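Long-range contacts in integral membrane indolylacetylinositol arabinosyltransferase EmbC (Mycolicibacterium smegmatis, PDB 7BVE), which probably acts as a membrane-embedded arabinosyltransferase that polymerises arabinose into the arabinan of the mycobacterial cell wall: residues A[57-62]-A[981-986]; A[182-187]-A[1017-1022]; A[257-262]-A[363-368]; A[756-761]-A[849-854]; A[876-881]-A[921-926]. One frame throughout, in Å; residues are numbered along the deposited sequence.

Interaction 1 of 5, residues A[57-62]-A[981-986]; sequences DAPLIG and YGVVEV
P59 and V984 meet through a backbone bond and a side-chain contact, within a single beta bridge that pairs L60 with V983 between two loops. One loop belongs to the N-terminal concanavalin-like region, the other to the C-terminal domain. The bridge rests on two bonds: V984 N gives to P59 O at 2.9 Å with an angle of 162° at the hydrogen, and I61 N gives to G982 O. Each oxygen also receives a CA-H...O contact, from V983 and L60 in turn.

Three valines line the proline ring. V984 CG2 lies 3.7 Å from P59 CB, V983 CG1 is 4.0 Å from P59 CD, and V986 CG2 approaches P59 CG. The two methyls of V984 are divided between neighbours: with chi1 at -53°, CG1 takes I61 while CG2 takes the proline. G982, just before V983, presents its O to I61 N at a positive phi of 89°, a conformation readily open to glycine.

Farther out, L1019 of helix 1016-1019 touches D57, P59 and V986, and L45 of strand 38-46 packs on A58. At the far end of the contact, D57 OD2 stands 3.7 Å from V986 CG2.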
# COMPACT_ATOMS: atom_id res chain seq x y z
N ASP A 57 44.51 -14.20 2.18
CA ASP A 57 43.07 -14.02 2.30
C ASP A 57 42.81 -12.86 3.26
O ASP A 57 42.95 -13.02 4.47
CB ASP A 57 42.42 -15.30 2.80
CG ASP A 57 40.95 -15.36 2.51
OD1 ASP A 57 40.43 -14.38 1.94
OD2 ASP A 57 40.33 -16.39 2.81
N ALA A 58 42.44 -11.71 2.71
CA ALA A 58 42.27 -10.48 3.50
C ALA A 58 41.01 -9.76 3.06
O ALA A 58 41.06 -8.81 2.28
CB ALA A 58 43.49 -9.58 3.34
N PRO A 59 39.84 -10.18 3.55
CA PRO A 59 38.58 -9.60 3.06
C PRO A 59 38.29 -8.27 3.72
O PRO A 59 38.07 -8.20 4.92
CB PRO A 59 37.54 -10.65 3.44
CG PRO A 59 38.31 -11.85 3.77
CD PRO A 59 39.58 -11.39 4.34
N LEU A 60 38.27 -7.21 2.92
CA LEU A 60 38.07 -5.86 3.41
C LEU A 60 36.59 -5.60 3.66
O LEU A 60 35.74 -6.06 2.90
CB LEU A 60 38.64 -4.85 2.42
CG LEU A 60 40.10 -4.42 2.53
CD1 LEU A 60 41.07 -5.51 2.27
CD2 LEU A 60 40.36 -3.34 1.53
N ILE A 61 36.28 -4.86 4.73
CA ILE A 61 34.89 -4.62 5.08
C ILE A 61 34.34 -3.38 4.38
O ILE A 61 33.14 -3.31 4.09
CB ILE A 61 34.72 -4.56 6.62
CG1 ILE A 61 33.26 -4.60 7.03
CG2 ILE A 61 35.35 -3.34 7.22
CD1 ILE A 61 33.05 -4.79 8.49
N GLY A 62 35.19 -2.42 4.04
CA GLY A 62 34.76 -1.26 3.29
C GLY A 62 34.74 -1.46 1.80
O GLY A 62 34.45 -0.52 1.05
N TYR A 981 40.76 -4.39 11.74
CA TYR A 981 41.34 -3.22 11.08
C TYR A 981 40.85 -3.10 9.66
O TYR A 981 41.62 -2.89 8.73
CB TYR A 981 42.87 -3.27 11.09
CG TYR A 981 43.49 -3.20 12.45
CD1 TYR A 981 43.34 -2.08 13.25
CD2 TYR A 981 44.30 -4.22 12.91
CE1 TYR A 981 43.92 -2.01 14.49
CE2 TYR A 981 44.90 -4.16 14.15
CZ TYR A 981 44.70 -3.05 14.93
OH TYR A 981 45.29 -2.97 16.17
N GLY A 982 39.55 -3.25 9.46
CA GLY A 982 39.00 -3.26 8.13
C GLY A 982 38.96 -4.62 7.48
O GLY A 982 38.25 -4.78 6.49
N VAL A 983 39.66 -5.60 8.02
CA VAL A 983 39.71 -6.96 7.50
C VAL A 983 38.83 -7.84 8.37
O VAL A 983 38.91 -7.78 9.60
CB VAL A 983 41.17 -7.47 7.48
CG1 VAL A 983 41.24 -8.88 7.01
CG2 VAL A 983 42.01 -6.58 6.61
N VAL A 984 37.98 -8.65 7.75
CA VAL A 984 37.05 -9.48 8.49
C VAL A 984 37.60 -10.90 8.63
O VAL A 984 38.57 -11.28 7.98
CB VAL A 984 35.65 -9.51 7.83
CG1 VAL A 984 35.14 -8.13 7.60
CG2 VAL A 984 35.66 -10.30 6.57
N GLU A 985 36.98 -11.68 9.51
CA GLU A 985 37.33 -13.07 9.73
C GLU A 985 36.41 -13.94 8.89
O GLU A 985 35.21 -13.69 8.82
CB GLU A 985 37.20 -13.43 11.21
CG GLU A 985 37.73 -14.78 11.56
CD GLU A 985 37.52 -15.12 13.01
OE1 GLU A 985 36.83 -14.35 13.70
OE2 GLU A 985 38.05 -16.15 13.47
N VAL A 986 36.98 -14.95 8.24
CA VAL A 986 36.25 -15.76 7.27
C VAL A 986 35.38 -16.76 8.02
O VAL A 986 35.90 -17.57 8.79
CB VAL A 986 37.22 -16.46 6.32
CG1 VAL A 986 36.46 -17.24 5.28
CG2 VAL A 986 38.14 -15.46 5.68

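Interaction 2 of 5, residues A[182-187]-A[1017-1022]; sequences QIVGVF and ELLLRP
The F187 ring takes L1019 at its edge, near the ring plane, with CZ 3.8 Å from L1019 CD1; V184 CG2, from the ring's own segment, also lies at the edge and in plane. The other flat group, the Q182 amide, has L1018 CD1 over one face, equally far (3.9 Å) from Q182 CD, OE1 and NE2. This is largely apolar packing of a loop of the concanavalin-like region against the junction where helix 1016-1019 of the C-terminal domain gives way to strand 1020-1029. L1020 is the first residue to leave helical backbone angles, and L1018 and L1019, the last helical residues, make the contact.

No hydrogen bond joins the two segments, and all five touching residues are buried. Q182 reaches across with an extended chain (chi1 178°, chi2 172°), which lays its amide flat under the L1018 methyl. The amide is nonetheless held, since Q182 NE2 donates to the backbone oxygen of G1014. V184 fits between the leucines: CG1 is 4.5 Å from L1018 CB and CG2 is 4.2 Å from L1019 CD1.

F187 has a second aromatic neighbour, Y1047, whose ring plane stands at about 90° to its own. The side chains of F187 and L1019 cross at about a right angle, and the same L1019 CD1 methyl also sits 3.7 Å from V184 O.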
# COMPACT_ATOMS: atom_id res chain seq x y z
N GLN A 182 37.32 -4.32 -5.89
CA GLN A 182 37.04 -4.94 -4.61
C GLN A 182 38.07 -6.00 -4.29
O GLN A 182 38.45 -6.80 -5.14
CB GLN A 182 35.63 -5.53 -4.61
CG GLN A 182 35.26 -6.23 -3.32
CD GLN A 182 33.81 -6.63 -3.25
OE1 GLN A 182 33.03 -6.33 -4.14
NE2 GLN A 182 33.45 -7.32 -2.19
N ILE A 183 38.54 -6.01 -3.04
CA ILE A 183 39.59 -6.90 -2.58
C ILE A 183 39.02 -7.85 -1.55
O ILE A 183 38.40 -7.41 -0.57
CB ILE A 183 40.77 -6.11 -2.00
CG1 ILE A 183 41.38 -5.22 -3.07
CG2 ILE A 183 41.81 -7.03 -1.47
CD1 ILE A 183 42.38 -4.25 -2.54
N VAL A 184 39.18 -9.15 -1.78
CA VAL A 184 38.83 -10.18 -0.80
C VAL A 184 40.06 -11.04 -0.54
O VAL A 184 39.96 -12.11 0.05
CB VAL A 184 37.65 -11.06 -1.27
CG1 VAL A 184 36.40 -10.24 -1.42
CG2 VAL A 184 37.96 -11.74 -2.55
N GLY A 185 41.22 -10.55 -0.95
CA GLY A 185 42.46 -11.29 -0.79
C GLY A 185 43.32 -11.08 -2.00
O GLY A 185 42.92 -10.32 -2.87
N VAL A 186 44.48 -11.71 -2.09
CA VAL A 186 45.32 -11.62 -3.28
C VAL A 186 45.64 -13.04 -3.72
O VAL A 186 46.38 -13.74 -3.03
CB VAL A 186 46.60 -10.82 -3.04
CG1 VAL A 186 47.47 -10.83 -4.28
CG2 VAL A 186 46.29 -9.39 -2.64
N PHE A 187 45.08 -13.45 -4.85
CA PHE A 187 45.14 -14.83 -5.30
C PHE A 187 46.00 -14.93 -6.55
O PHE A 187 46.18 -13.95 -7.28
CB PHE A 187 43.73 -15.34 -5.59
CG PHE A 187 42.81 -15.22 -4.43
CD1 PHE A 187 42.89 -16.06 -3.36
CD2 PHE A 187 41.84 -14.24 -4.43
CE1 PHE A 187 42.05 -15.92 -2.29
CE2 PHE A 187 40.99 -14.11 -3.38
CZ PHE A 187 41.09 -14.94 -2.31
N GLU A 1017 29.93 -13.77 -1.04
CA GLU A 1017 29.47 -14.09 -2.38
C GLU A 1017 30.63 -14.32 -3.33
O GLU A 1017 30.49 -15.08 -4.30
CB GLU A 1017 28.58 -12.95 -2.86
CG GLU A 1017 27.85 -13.16 -4.15
CD GLU A 1017 26.97 -11.98 -4.51
OE1 GLU A 1017 26.98 -10.98 -3.77
OE2 GLU A 1017 26.26 -12.06 -5.54
N LEU A 1018 31.78 -13.71 -3.07
CA LEU A 1018 32.96 -13.83 -3.92
C LEU A 1018 34.02 -14.75 -3.36
O LEU A 1018 34.79 -15.31 -4.12
CB LEU A 1018 33.59 -12.46 -4.14
CG LEU A 1018 32.75 -11.41 -4.85
CD1 LEU A 1018 33.51 -10.12 -4.93
CD2 LEU A 1018 32.39 -11.89 -6.22
N LEU A 1019 34.09 -14.90 -2.05
CA LEU A 1019 35.20 -15.61 -1.43
C LEU A 1019 34.90 -17.08 -1.18
O LEU A 1019 35.81 -17.91 -1.28
CB LEU A 1019 35.56 -14.92 -0.11
CG LEU A 1019 36.77 -15.42 0.66
CD1 LEU A 1019 38.01 -15.21 -0.15
CD2 LEU A 1019 36.87 -14.71 1.95
N LEU A 1020 33.65 -17.41 -0.89
CA LEU A 1020 33.25 -18.72 -0.39
C LEU A 1020 32.14 -19.29 -1.27
O LEU A 1020 31.39 -18.55 -1.91
CB LEU A 1020 32.74 -18.60 1.04
CG LEU A 1020 33.70 -18.07 2.10
CD1 LEU A 1020 32.95 -17.78 3.35
CD2 LEU A 1020 34.79 -19.05 2.37
N ARG A 1021 32.03 -20.61 -1.29
CA ARG A 1021 30.92 -21.29 -1.94
C ARG A 1021 30.06 -22.01 -0.91
O ARG A 1021 30.60 -22.57 0.06
CB ARG A 1021 31.42 -22.27 -3.01
CG ARG A 1021 32.35 -23.32 -2.51
CD ARG A 1021 32.81 -24.26 -3.59
NE ARG A 1021 33.68 -25.27 -3.02
CZ ARG A 1021 34.20 -26.28 -3.71
NH1 ARG A 1021 33.94 -26.41 -5.00
NH2 ARG A 1021 34.99 -27.16 -3.11
N PRO A 1022 28.74 -21.98 -1.03
CA PRO A 1022 27.88 -22.58 -0.01
C PRO A 1022 27.55 -24.04 -0.32
O PRO A 1022 27.74 -24.54 -1.42
CB PRO A 1022 26.63 -21.71 -0.07
CG PRO A 1022 26.56 -21.29 -1.47
CD PRO A 1022 27.97 -21.11 -1.94

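Interaction 3 of 5, residues A[257-262]-A[363-368]; sequences TPLDGL and AAWTAA
L259 and W365 meet in a CH-pi contact between helix 258-272, within a predicted transmembrane span, and helix 361-378. The CD1 methyl of L259 lies 3.5 Å from the centroid of the W365 six-membered ring and only 8° off its normal, so it sits over the face. With CG anti to its own N (chi1 -177°), the leucine carries its branch toward the second helix, so that CD1 lies over the indole and CD2 on A364.

Aliphatic contacts fill in around this. L259 CD2 is 3.8 Å from A364 CB, while L259 CD1 also comes within 4.1 Å of A368 CB. L262, one turn on, brings CD2 to 3.8 Å from W365 CZ3, its side chain at about a right angle to that of W365. The short helical segments run nearly parallel, at 10°, with their axes 11.1 Å apart, and the large leucine and tryptophan side chains span that distance.

The polar interactions lie within the first segment or beyond the pair. T257 is the N-cap of helix 258-272: D260 N makes a weak 3.4 Å bond to T257 OG1, and T257 OG1 donates to D260 OD2, met from above the carboxylate plane. D260 also forms a salt bridge with R347 and accepts from W342 NE1, while W694 of helix 688-710 donates to the backbone oxygen of W365.

With no hydrogen bond between the segments, their association here depends on shape and dispersion, and the D260 carboxylate is met by T257 and by R347 and W342 of helix 332-349.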
# COMPACT_ATOMS: atom_id res chain seq x y z
N THR A 257 -0.05 -2.41 46.18
CA THR A 257 -1.50 -2.55 46.09
C THR A 257 -1.79 -3.79 45.26
O THR A 257 -0.87 -4.40 44.71
CB THR A 257 -2.10 -1.28 45.46
OG1 THR A 257 -1.53 -1.07 44.17
CG2 THR A 257 -1.83 -0.08 46.32
N PRO A 258 -3.05 -4.25 45.22
CA PRO A 258 -3.38 -5.35 44.29
C PRO A 258 -3.16 -5.06 42.81
O PRO A 258 -2.76 -5.97 42.07
CB PRO A 258 -4.85 -5.62 44.60
CG PRO A 258 -4.97 -5.30 46.02
CD PRO A 258 -4.08 -4.13 46.27
N LEU A 259 -3.40 -3.83 42.36
CA LEU A 259 -3.21 -3.51 40.95
C LEU A 259 -1.74 -3.51 40.57
O LEU A 259 -1.37 -3.91 39.45
CB LEU A 259 -3.86 -2.16 40.65
CG LEU A 259 -3.84 -1.67 39.21
CD1 LEU A 259 -4.56 -2.64 38.31
CD2 LEU A 259 -4.47 -0.32 39.15
N ASP A 260 -0.87 -3.11 41.50
CA ASP A 260 0.56 -3.15 41.26
C ASP A 260 1.06 -4.58 41.17
O ASP A 260 1.91 -4.90 40.33
CB ASP A 260 1.29 -2.41 42.38
CG ASP A 260 0.98 -0.93 42.39
OD1 ASP A 260 0.68 -0.38 41.31
OD2 ASP A 260 1.04 -0.33 43.47
N GLY A 261 0.52 -5.46 42.01
CA GLY A 261 0.87 -6.87 41.94
C GLY A 261 0.39 -7.53 40.66
O GLY A 261 1.09 -8.37 40.09
N LEU A 262 -0.78 -7.12 40.17
CA LEU A 262 -1.27 -7.67 38.91
C LEU A 262 -0.42 -7.23 37.73
O LEU A 262 -0.05 -8.05 36.88
CB LEU A 262 -2.72 -7.26 38.70
CG LEU A 262 -3.39 -7.84 37.46
CD1 LEU A 262 -3.42 -9.35 37.55
CD2 LEU A 262 -4.78 -7.31 37.37
N ALA A 363 -9.88 5.07 36.62
CA ALA A 363 -8.72 5.72 36.01
C ALA A 363 -7.46 4.90 36.19
O ALA A 363 -6.67 4.75 35.25
CB ALA A 363 -8.53 7.12 36.60
N ALA A 364 -7.28 4.31 37.37
CA ALA A 364 -6.11 3.47 37.63
C ALA A 364 -6.15 2.19 36.81
O ALA A 364 -5.13 1.77 36.24
CB ALA A 364 -6.03 3.14 39.12
N TRP A 365 -7.33 1.56 36.70
CA TRP A 365 -7.42 0.32 35.94
C TRP A 365 -7.25 0.55 34.44
O TRP A 365 -6.58 -0.23 33.77
CB TRP A 365 -8.73 -0.40 36.26
CG TRP A 365 -8.66 -1.09 37.59
CD1 TRP A 365 -8.97 -0.56 38.80
CD2 TRP A 365 -8.26 -2.44 37.84
NE1 TRP A 365 -8.77 -1.48 39.79
CE2 TRP A 365 -8.34 -2.65 39.22
CE3 TRP A 365 -7.85 -3.49 37.02
CZ2 TRP A 365 -8.03 -3.86 39.81
CZ3 TRP A 365 -7.53 -4.69 37.61
CH2 TRP A 365 -7.62 -4.87 38.99
N THR A 366 -7.78 1.65 33.89
CA THR A 366 -7.56 1.85 32.47
C THR A 366 -6.18 2.42 32.16
O THR A 366 -5.67 2.21 31.05
CB THR A 366 -8.65 2.73 31.86
OG1 THR A 366 -8.47 2.77 30.44
CG2 THR A 366 -8.55 4.08 32.35
N ALA A 367 -5.53 3.08 33.12
CA ALA A 367 -4.15 3.49 32.91
C ALA A 367 -3.22 2.28 32.88
O ALA A 367 -2.35 2.18 32.01
CB ALA A 367 -3.73 4.46 34.00
N ALA A 368 -3.44 1.33 33.80
CA ALA A 368 -2.72 0.06 33.77
C ALA A 368 -2.98 -0.72 32.49
O ALA A 368 -2.07 -1.33 31.93
CB ALA A 368 -3.09 -0.77 34.99

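Interaction 4 of 5, residues A[756-761]-A[849-854]; sequences QALGAV and AWYRLP
A757 O is the polar atom on which this contact turns. A849 N donates to it in a weak bond, 3.4 Å long with an angle of 138° at the hydrogen, and S848 OG, just before the second segment, makes a further weak hydrogen bond to it. Y851 OH also stands 3.4 Å from A757 O, and that oxygen lies oblique to the ring; the geometry leaves the nature of the pair open. S848 OG additionally makes a weak bond to L758 O, which places this serine against two successive carbonyls of the loop.

Small side chains close the rest of the interface. A849 CB lies 3.7 Å from A760 CB and, more loosely, 4.4 Å from A757 CB, so one methyl is flanked by two alanines of the 756-761 loop. Y851 gets its hydroxyl there from farther along the chain: CG is anti to the carbonyl carbon at chi1 -69°, and although its CB does not point at the loop, Y851 OH comes to 3.8 Å from L758 CA. Y851 also packs against P749 and P943.

Four of the five touching residues are buried. The arrangement is that of a loop connecting strands 748-749 and 762-764, folded against the entry to strand 851-852, where both flanking strands pair with the chain on either side of A849; the antiparallel sheet they build is consistent with the galactose-binding-like clan to which the C-terminal domain belongs.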
# COMPACT_ATOMS: atom_id res chain seq x y z
N GLN A 756 20.36 -51.11 -9.65
CA GLN A 756 18.98 -51.11 -10.13
C GLN A 756 17.91 -51.52 -8.99
O GLN A 756 16.70 -51.64 -9.23
CB GLN A 756 18.92 -52.03 -11.36
CG GLN A 756 17.64 -51.99 -12.21
CD GLN A 756 17.31 -50.59 -12.69
OE1 GLN A 756 16.44 -49.92 -12.14
NE2 GLN A 756 18.01 -50.15 -13.73
N ALA A 757 18.31 -51.68 -7.72
CA ALA A 757 17.38 -52.08 -6.67
C ALA A 757 16.41 -50.98 -6.27
O ALA A 757 15.45 -51.25 -5.55
CB ALA A 757 18.14 -52.54 -5.43
N LEU A 758 16.62 -49.74 -6.72
CA LEU A 758 15.60 -48.71 -6.54
C LEU A 758 14.40 -48.98 -7.45
O LEU A 758 13.26 -49.01 -6.99
CB LEU A 758 16.18 -47.33 -6.80
CG LEU A 758 15.18 -46.18 -6.67
CD1 LEU A 758 14.56 -46.16 -5.29
CD2 LEU A 758 15.86 -44.87 -6.95
N GLY A 759 14.64 -49.13 -8.74
CA GLY A 759 13.60 -49.55 -9.66
C GLY A 759 13.65 -51.03 -9.95
O GLY A 759 13.88 -51.43 -11.09
N ALA A 760 13.43 -51.87 -8.94
CA ALA A 760 13.74 -53.29 -9.08
C ALA A 760 12.65 -54.03 -9.84
O ALA A 760 12.90 -54.58 -10.92
CB ALA A 760 13.94 -53.92 -7.70
N VAL A 761 11.44 -54.07 -9.30
CA VAL A 761 10.42 -54.96 -9.82
C VAL A 761 9.46 -54.29 -10.79
O VAL A 761 8.83 -54.99 -11.60
CB VAL A 761 9.64 -55.63 -8.66
CG1 VAL A 761 10.57 -56.52 -7.86
CG2 VAL A 761 9.00 -54.59 -7.77
N ALA A 849 12.47 -52.45 -4.39
CA ALA A 849 12.79 -53.74 -3.80
C ALA A 849 12.46 -53.71 -2.31
O ALA A 849 12.00 -52.70 -1.78
CB ALA A 849 14.25 -54.10 -4.04
N TRP A 850 12.70 -54.82 -1.62
CA TRP A 850 12.47 -54.88 -0.18
C TRP A 850 13.75 -54.48 0.54
O TRP A 850 14.82 -55.03 0.26
CB TRP A 850 12.03 -56.27 0.24
CG TRP A 850 10.68 -56.63 -0.27
CD1 TRP A 850 10.40 -57.44 -1.33
CD2 TRP A 850 9.41 -56.17 0.23
NE1 TRP A 850 9.04 -57.52 -1.51
CE2 TRP A 850 8.41 -56.76 -0.56
CE3 TRP A 850 9.03 -55.34 1.28
CZ2 TRP A 850 7.06 -56.52 -0.34
CZ3 TRP A 850 7.69 -55.11 1.49
CH2 TRP A 850 6.72 -55.70 0.69
N TYR A 851 13.65 -53.51 1.44
CA TYR A 851 14.79 -53.03 2.21
C TYR A 851 14.68 -53.49 3.65
O TYR A 851 13.63 -53.34 4.28
CB TYR A 851 14.87 -51.51 2.17
CG TYR A 851 15.24 -50.94 0.83
CD1 TYR A 851 16.55 -51.02 0.37
CD2 TYR A 851 14.30 -50.31 0.05
CE1 TYR A 851 16.89 -50.50 -0.85
CE2 TYR A 851 14.64 -49.78 -1.18
CZ TYR A 851 15.94 -49.88 -1.61
OH TYR A 851 16.29 -49.36 -2.83
N ARG A 852 15.78 -54.04 4.17
CA ARG A 852 15.82 -54.51 5.55
C ARG A 852 15.79 -53.33 6.52
O ARG A 852 16.48 -52.33 6.32
CB ARG A 852 17.09 -55.33 5.76
CG ARG A 852 17.24 -55.94 7.13
CD ARG A 852 16.28 -57.07 7.34
NE ARG A 852 16.60 -58.22 6.51
CZ ARG A 852 15.79 -59.25 6.32
NH1 ARG A 852 16.16 -60.26 5.55
NH2 ARG A 852 14.60 -59.27 6.90
N LEU A 853 14.98 -53.46 7.58
CA LEU A 853 14.92 -52.46 8.64
C LEU A 853 15.83 -52.85 9.81
O LEU A 853 15.98 -54.04 10.11
CB LEU A 853 13.50 -52.26 9.17
CG LEU A 853 12.53 -51.48 8.29
CD1 LEU A 853 11.15 -51.55 8.89
CD2 LEU A 853 12.98 -50.06 8.23
N PRO A 854 16.44 -51.88 10.49
CA PRO A 854 17.39 -52.18 11.56
C PRO A 854 16.69 -52.55 12.86
O PRO A 854 15.47 -52.65 12.93
CB PRO A 854 18.16 -50.87 11.72
CG PRO A 854 17.88 -50.10 10.48
CD PRO A 854 16.50 -50.46 10.11

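Interaction 5 of 5, residues A[876-881]-A[921-926]; sequences VEVQWA and TQIRLV
Opposite each other in the register, Q879 and R924 both start with CG anti to the backbone N (chi1 -164° for Q879), which lays them side by side; Q879 then stays extended, while R924 bends at chi3 (71°) and turns its guanidinium toward the amide oxygen. Two nitrogens grip that one atom side-on: R924 NH2 reaches Q879 OE1 at 2.9 Å and R924 NE reaches it at 3.2 Å. OE1 lies in the guanidinium plane. Both donors stand above the amide plane, on the same face and off the lone pairs, and the two groups are turned 68° apart.

The backbones form an antiparallel ladder between strand 877-878 and strand 922-928. E877 and V926 are a hydrogen-bonded pair, with E877 N on V926 O at 3.2 Å, and V878 and L925 are a non-hydrogen-bonded one. Beyond them, Q879 N donates to R924 O at 2.8 Å.

At the other end a classic beta bulge sets T921 and Q922 against A881. A881 O accepts from T921 N (2.9 Å) and Q922 N (3.0 Å), from opposite faces of its plane, while A881 N returns a bond to Q922 O.

On the apolar side, V878 CG1 rests 3.9 Å from I923 CB, and I923 CG2 reaches W880 CB. Outside the pair, E877 OE1 bonds to S894 and R924 NH1 weakly to N889.

The twofold grip would limit rotation of the amide, and the neighbouring positive charge would probably polarise its carbonyl, tying the two segments by side chains as well as by backbone.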
# COMPACT_ATOMS: atom_id res chain seq x y z
N VAL A 876 4.07 -40.41 -3.26
CA VAL A 876 5.11 -41.33 -2.82
C VAL A 876 4.70 -41.92 -1.49
O VAL A 876 4.30 -41.19 -0.57
CB VAL A 876 6.47 -40.61 -2.71
CG1 VAL A 876 7.57 -41.59 -2.38
CG2 VAL A 876 6.77 -39.84 -3.97
N GLU A 877 4.77 -43.25 -1.37
CA GLU A 877 4.35 -43.93 -0.15
C GLU A 877 5.38 -44.99 0.22
O GLU A 877 6.27 -45.32 -0.55
CB GLU A 877 2.98 -44.58 -0.32
CG GLU A 877 1.85 -43.61 -0.54
CD GLU A 877 0.51 -44.29 -0.67
OE1 GLU A 877 0.49 -45.54 -0.64
OE2 GLU A 877 -0.51 -43.59 -0.82
N VAL A 878 5.24 -45.51 1.44
CA VAL A 878 6.06 -46.60 1.94
C VAL A 878 5.14 -47.80 2.09
O VAL A 878 3.96 -47.64 2.42
CB VAL A 878 6.73 -46.23 3.28
CG1 VAL A 878 7.65 -47.33 3.80
CG2 VAL A 878 7.51 -44.97 3.14
N GLN A 879 5.65 -49.00 1.82
CA GLN A 879 4.85 -50.21 1.91
C GLN A 879 5.61 -51.21 2.78
O GLN A 879 6.50 -51.90 2.29
CB GLN A 879 4.59 -50.75 0.51
CG GLN A 879 3.48 -51.76 0.36
CD GLN A 879 3.27 -52.11 -1.09
OE1 GLN A 879 4.05 -51.72 -1.95
NE2 GLN A 879 2.18 -52.81 -1.38
N TRP A 880 5.26 -51.29 4.06
CA TRP A 880 6.01 -52.16 4.96
C TRP A 880 5.37 -53.53 5.05
O TRP A 880 4.18 -53.71 4.82
CB TRP A 880 6.11 -51.57 6.36
CG TRP A 880 4.82 -51.49 7.12
CD1 TRP A 880 4.26 -52.46 7.91
CD2 TRP A 880 3.96 -50.36 7.21
NE1 TRP A 880 3.08 -52.01 8.45
CE2 TRP A 880 2.87 -50.72 8.03
CE3 TRP A 880 3.98 -49.08 6.66
CZ2 TRP A 880 1.83 -49.84 8.32
CZ3 TRP A 880 2.96 -48.22 6.94
CH2 TRP A 880 1.89 -48.59 7.77
N ALA A 881 6.18 -54.51 5.46
CA ALA A 881 5.70 -55.87 5.62
C ALA A 881 6.62 -56.60 6.59
O ALA A 881 7.68 -56.10 6.97
CB ALA A 881 5.65 -56.62 4.28
N THR A 921 9.40 -55.41 9.20
CA THR A 921 10.80 -55.81 9.07
C THR A 921 11.37 -55.31 7.75
O THR A 921 12.56 -54.98 7.67
CB THR A 921 10.91 -57.33 9.17
OG1 THR A 921 10.26 -57.77 10.38
CG2 THR A 921 12.36 -57.78 9.22
N GLN A 922 10.53 -55.23 6.72
CA GLN A 922 10.97 -54.90 5.38
C GLN A 922 10.04 -53.84 4.80
O GLN A 922 8.83 -53.93 4.97
CB GLN A 922 10.96 -56.14 4.48
CG GLN A 922 11.85 -57.26 4.98
CD GLN A 922 11.77 -58.49 4.13
OE1 GLN A 922 11.07 -58.51 3.13
NE2 GLN A 922 12.48 -59.54 4.54
N ILE A 923 10.61 -52.84 4.14
CA ILE A 923 9.83 -51.78 3.53
C ILE A 923 10.10 -51.74 2.02
O ILE A 923 10.99 -52.42 1.51
CB ILE A 923 10.10 -50.40 4.15
CG1 ILE A 923 11.54 -49.98 3.93
CG2 ILE A 923 9.80 -50.41 5.62
CD1 ILE A 923 11.80 -48.55 4.31
N ARG A 924 9.33 -50.92 1.32
CA ARG A 924 9.39 -50.85 -0.13
C ARG A 924 8.79 -49.53 -0.58
O ARG A 924 7.75 -49.12 -0.05
CB ARG A 924 8.64 -52.02 -0.76
CG ARG A 924 8.77 -52.11 -2.26
CD ARG A 924 8.14 -53.38 -2.82
NE ARG A 924 6.69 -53.37 -2.76
CZ ARG A 924 5.93 -54.42 -3.06
NH1 ARG A 924 6.48 -55.57 -3.43
NH2 ARG A 924 4.61 -54.33 -2.98
N LEU A 925 9.45 -48.85 -1.50
CA LEU A 925 8.95 -47.55 -1.97
C LEU A 925 7.87 -47.79 -3.03
O LEU A 925 7.78 -48.88 -3.54
CB LEU A 925 10.11 -46.75 -2.56
CG LEU A 925 10.99 -46.00 -1.57
CD1 LEU A 925 12.38 -45.81 -2.13
CD2 LEU A 925 10.39 -44.66 -1.27
N VAL A 926 7.12 -46.76 -3.37
CA VAL A 926 6.01 -46.89 -4.35
C VAL A 926 5.79 -45.49 -4.91
O VAL A 926 5.81 -44.60 -4.11
CB VAL A 926 4.75 -47.31 -3.58
CG1 VAL A 926 3.51 -46.70 -4.19
CG2 VAL A 926 4.59 -48.81 -3.41

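Overall arrangement
Interactions 1 and 2 lie about 10 Å apart between centres, and both join the concanavalin-like region to the C-terminal domain; L1019 is shared, touching P59 as well as V184. Interaction 2 is buried and largely apolar, whereas interaction 1 is partly buried and adds a backbone bridge. Interactions 4 and 5 meet across neighbouring strands 851-852 and 922-928 of one sheet, centres about 9 Å apart, with probable bonds from L853 N to T921 O and from Y851 N to I923 O. Interaction 4 is buried with one weak bond; interaction 5 is partly buried and rich in hydrogen bonds. Interaction 3, partly buried, stands about 54 Å from interaction 1 between centres and relies on apolar helix packing.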